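Long-range contact in alpha-L-arabinofuranosidase B (Aspergillus kawachii, PDB 6SXT), which hydrolyses terminal non-reducing alpha-L-arabinofuranosyl residues from arabinoxylan, arabinan and related plant polysaccharides: residues H178-Y183 against N266-E271. Sequence-based numbering, arbitrary orientation.
Sequences HMEAIY and NPMSKE. With LXE ([(1~{S},2~{S},3~{S},4~{S})-2-(hydroxymethyl)-3,4-bis(oxidanyl)cyclopentyl]azanium), chain G.
The imidazole of His178 meets Ser269 with a face and Glu271 with a nitrogen, a His-carboxylate hydrogen bond that joins two parts of the concanavalin-like catalytic domain: the segment leading into strand 180-185 and the loop before strand 273-276. Followed outward, the His178 side chain starts with CB, 3.8 Å from Glu271 OE2, with Ser269 O scarcely farther. Next, CG lies about equally far from both oxygens. ND1 then donates to Glu271 OE2 at 2.7 Å with an N-H...O angle of 154°. OE2 accepts through its anti lone pair and sits 17° out of the imidazole plane; the carboxylate stands nearly perpendicular to the ring. Ser269 O, over a ring face, is also close to ND1 but badly placed for a bond. At the far rim, CD2, CE1 and NE2 pass over Ser269 CB, which sits 3.5 Å from the ring centroid and close to its normal, a CH-pi contact. With CG beside the backbone N (chi1 -70°), the ring can reach both neighbours. Glu271 OE2 also bonds Thr174 OG1, giving it two hydrogen bonds, while OE1 bonds Thr169 N, and a sulfate ion adjoins His178. Between the backbones, one water accepts the N-H of Glu271 and gives a weak bond to His178 O.

Farther along, the extended Glu180 side chain crosses the bent Lys270, whose CD comes within 3.6 Å of Glu180 OE1. The charged ends stay beyond salt-bridge distance and are joined by a water; Glu180 pairs with Arg259, while Lys270 NZ also bonds to the backbone oxygens of Gly141 and Glu143. Met179 turns the other way, into the pocket of the inhibitor-derived cyclopentyl group, where its side chain also neighbours substrate-binding Asp203; its SD lies 3.1 Å from O2' of that group.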
ATOM      1  N   HIS A 178     -24.116   7.802  -1.357  1.00 18.64           N
ATOM      2  CA  HIS A 178     -23.275   8.571  -2.297  1.00 19.97           C
ATOM      3  C   HIS A 178     -21.900   7.906  -2.466  1.00 21.24           C
ATOM      4  O   HIS A 178     -20.970   8.538  -2.973  1.00 19.68           O
ATOM      5  CB  HIS A 178     -23.140  10.034  -1.855  1.00 22.23           C
ATOM      6  CG  HIS A 178     -24.447  10.766  -2.036  1.00 23.21           C
ATOM      7  ND1 HIS A 178     -24.627  11.705  -3.042  1.00 24.53           N
ATOM      8  CD2 HIS A 178     -25.630  10.692  -1.368  1.00 24.60           C
ATOM      9  CE1 HIS A 178     -25.875  12.181  -2.993  1.00 24.67           C
ATOM     10  NE2 HIS A 178     -26.494  11.627  -1.951  1.00 24.07           N
ATOM     11  N   MET A 179     -21.821   6.639  -2.104  1.00 20.95           N
ATOM     12  CA  MET A 179     -20.596   5.828  -2.313  1.00 20.48           C
ATOM     13  C   MET A 179     -21.027   4.390  -2.540  1.00 18.49           C
ATOM     14  O   MET A 179     -22.062   3.924  -2.026  1.00 18.12           O
ATOM     15  CB  MET A 179     -19.691   5.847  -1.081  1.00 20.46           C
ATOM     16  CG  MET A 179     -18.806   7.056  -1.048  1.00 30.04           C
ATOM     17  SD  MET A 179     -17.808   7.124   0.434  1.00 32.25           S
ATOM     18  CE  MET A 179     -16.683   5.792  -0.001  1.00 31.64           C
ATOM     19  N   GLU A 180     -20.210   3.662  -3.280  1.00 16.79           N
ATOM     20  CA  GLU A 180     -20.273   2.189  -3.289  1.00 15.51           C
ATOM     21  C   GLU A 180     -18.870   1.680  -3.638  1.00 16.54           C
ATOM     22  O   GLU A 180     -18.479   1.731  -4.846  1.00 15.95           O
ATOM     23  CB  GLU A 180     -21.263   1.735  -4.325  1.00 17.10           C
ATOM     24  CG  GLU A 180     -21.500   0.226  -4.317  1.00 16.98           C
ATOM     25  CD  GLU A 180     -22.633  -0.167  -5.235  1.00 18.81           C
ATOM     26  OE1 GLU A 180     -22.508  -0.047  -6.462  1.00 19.45           O
ATOM     27  OE2 GLU A 180     -23.698  -0.592  -4.668  1.00 20.92           O
ATOM     28  N   ALA A 181     -18.146   1.288  -2.612  1.00 15.52           N
ATOM     29  CA  ALA A 181     -16.734   0.911  -2.776  1.00 14.83           C
ATOM     30  C   ALA A 181     -16.396  -0.270  -1.879  1.00 15.89           C
ATOM     31  O   ALA A 181     -16.947  -0.471  -0.795  1.00 16.16           O
ATOM     32  CB  ALA A 181     -15.877   2.110  -2.472  1.00 14.93           C
ATOM     33  N   ILE A 182     -15.482  -1.093  -2.386  1.00 15.35           N
ATOM     34  CA  ILE A 182     -14.784  -2.118  -1.585  1.00 14.74           C
ATOM     35  C   ILE A 182     -14.060  -1.462  -0.431  1.00 15.27           C
ATOM     36  O   ILE A 182     -13.314  -0.509  -0.659  1.00 16.06           O
ATOM     37  CB  ILE A 182     -13.820  -2.919  -2.463  1.00 14.82           C
ATOM     38  CG1 ILE A 182     -14.543  -3.654  -3.575  1.00 15.78           C
ATOM     39  CG2 ILE A 182     -12.985  -3.848  -1.591  1.00 16.77           C
ATOM     40  CD1 ILE A 182     -13.591  -4.120  -4.684  1.00 16.64           C
ATOM     41  N   TYR A 183     -14.190  -2.039   0.742  1.00 15.40           N
ATOM     42  CA  TYR A 183     -13.376  -1.702   1.909  1.00 14.74           C
ATOM     43  C   TYR A 183     -12.661  -2.977   2.390  1.00 15.14           C
ATOM     44  O   TYR A 183     -13.277  -4.047   2.419  1.00 16.03           O
ATOM     45  CB  TYR A 183     -14.266  -1.168   3.052  1.00 15.55           C
ATOM     46  CG  TYR A 183     -13.527  -1.088   4.359  1.00 15.89           C
ATOM     47  CD1 TYR A 183     -12.806   0.048   4.707  1.00 16.58           C
ATOM     48  CD2 TYR A 183     -13.513  -2.135   5.267  1.00 17.03           C
ATOM     49  CE1 TYR A 183     -12.051   0.114   5.860  1.00 16.52           C
ATOM     50  CE2 TYR A 183     -12.769  -2.079   6.428  1.00 16.97           C
ATOM     51  CZ  TYR A 183     -12.039  -0.956   6.746  1.00 17.09           C
ATOM     52  OH  TYR A 183     -11.244  -0.907   7.866  1.00 19.54           O
ATOM     53  N   ASN A 266     -31.469   3.197  -0.388  1.00 24.65           N
ATOM     54  CA  ASN A 266     -32.226   2.690  -1.518  1.00 23.92           C
ATOM     55  C   ASN A 266     -33.269   3.734  -1.890  1.00 28.72           C
ATOM     56  O   ASN A 266     -34.029   4.093  -0.997  1.00 28.47           O
ATOM     57  CB  ASN A 266     -32.916   1.360  -1.211  1.00 24.11           C
ATOM     58  CG  ASN A 266     -33.570   0.760  -2.400  1.00 26.93           C
ATOM     59  OD1 ASN A 266     -32.984   0.601  -3.470  1.00 26.62           O
ATOM     60  ND2 ASN A 266     -34.848   0.391  -2.244  1.00 29.73           N
ATOM     61  N   PRO A 267     -33.300   4.225  -3.142  1.00 26.18           N
ATOM     62  CA  PRO A 267     -32.252   3.972  -4.133  1.00 24.42           C
ATOM     63  C   PRO A 267     -30.930   4.620  -3.688  1.00 22.00           C
ATOM     64  O   PRO A 267     -30.826   5.471  -2.807  1.00 22.29           O
ATOM     65  CB  PRO A 267     -32.725   4.656  -5.422  1.00 27.07           C
ATOM     66  CG  PRO A 267     -33.650   5.735  -4.904  1.00 32.67           C
ATOM     67  CD  PRO A 267     -34.329   5.124  -3.702  1.00 29.37           C
ATOM     68  N   MET A 268     -29.839   4.174  -4.342  1.00 22.63           N
ATOM     69  CA  MET A 268     -28.511   4.794  -4.136  1.00 21.09           C
ATOM     70  C   MET A 268     -28.423   6.099  -4.929  1.00 19.95           C
ATOM     71  O   MET A 268     -29.242   6.271  -5.889  1.00 20.92           O
ATOM     72  CB  MET A 268     -27.387   3.832  -4.606  1.00 21.90           C
ATOM     73  CG  MET A 268     -27.308   2.559  -3.770  1.00 21.27           C
ATOM     74  SD  MET A 268     -26.699   2.702  -2.153  1.00 21.72           S
ATOM     75  CE  MET A 268     -24.941   2.968  -2.514  1.00 22.11           C
ATOM     76  N   SER A 269     -27.418   6.899  -4.581  1.00 20.14           N
ATOM     77  CA  SER A 269     -27.109   8.224  -5.170  1.00 21.40           C
ATOM     78  C   SER A 269     -25.636   8.268  -5.616  1.00 20.13           C
ATOM     79  O   SER A 269     -24.910   9.161  -5.191  1.00 20.36           O
ATOM     80  CB  SER A 269     -27.389   9.289  -4.171  1.00 21.56           C
ATOM     81  OG  SER A 269     -28.756   9.227  -3.824  1.00 23.54           O
ATOM     82  N   LYS A 270     -25.200   7.270  -6.381  1.00 21.13           N
ATOM     83  CA  LYS A 270     -23.750   7.227  -6.694  1.00 18.48           C
ATOM     84  C   LYS A 270     -23.378   8.407  -7.586  1.00 19.25           C
ATOM     85  O   LYS A 270     -24.228   8.835  -8.439  1.00 19.60           O
ATOM     86  CB  LYS A 270     -23.418   5.911  -7.356  1.00 18.46           C
ATOM     87  CG  LYS A 270     -23.701   4.743  -6.420  1.00 19.79           C
ATOM     88  CD  LYS A 270     -23.252   3.461  -7.012  1.00 22.75           C
ATOM     89  CE  LYS A 270     -23.868   3.139  -8.316  1.00 23.10           C
ATOM     90  NZ  LYS A 270     -25.314   2.797  -8.107  1.00 28.11           N
ATOM     91  N   GLU A 271     -22.149   8.885  -7.438  1.00 18.25           N
ATOM     92  CA  GLU A 271     -21.702  10.098  -8.161  1.00 18.50           C
ATOM     93  C   GLU A 271     -20.703   9.763  -9.276  1.00 19.04           C
ATOM     94  O   GLU A 271     -20.442  10.648 -10.100  1.00 20.01           O
ATOM     95  CB  GLU A 271     -21.157  11.080  -7.147  1.00 19.38           C
ATOM     96  CG  GLU A 271     -22.202  11.463  -6.091  1.00 21.61           C
ATOM     97  CD  GLU A 271     -21.845  12.676  -5.262  1.00 21.22           C
ATOM     98  OE1 GLU A 271     -20.798  13.300  -5.520  1.00 21.77           O
ATOM     99  OE2 GLU A 271     -22.581  12.941  -4.264  1.00 22.81           O
TER
HETATM  100  C1' LXE G 507     -17.958   9.060   4.594  1.00 20.18           C
HETATM  101  C2' LXE G 507     -16.684   8.653   3.851  1.00 24.70           C
HETATM  102  O2' LXE G 507     -16.695   9.086   2.539  1.00 26.03           O
HETATM  103  C3' LXE G 507     -16.745   7.195   3.992  1.00 22.96           C
HETATM  104  O3' LXE G 507     -15.457   6.611   3.527  1.00 24.15           O
HETATM  105  C4' LXE G 507     -16.886   7.053   5.492  1.00 23.56           C
HETATM  106  C5' LXE G 507     -17.511   5.734   5.907  1.00 21.17           C
HETATM  107  O5' LXE G 507     -18.738   5.441   5.277  1.00 22.55           O
HETATM  108  C6' LXE G 507     -17.773   8.301   5.884  1.00 24.41           C
HETATM  109  N1' LXE G 507     -16.971   9.065   6.884  1.00 29.34           N
HETATM  110  O   HOH W   1     -20.748   7.388  -5.491  1.00 18.82           O
HETATM  111  O   HOH W   2     -24.966   0.289  -7.448  1.00 22.38           O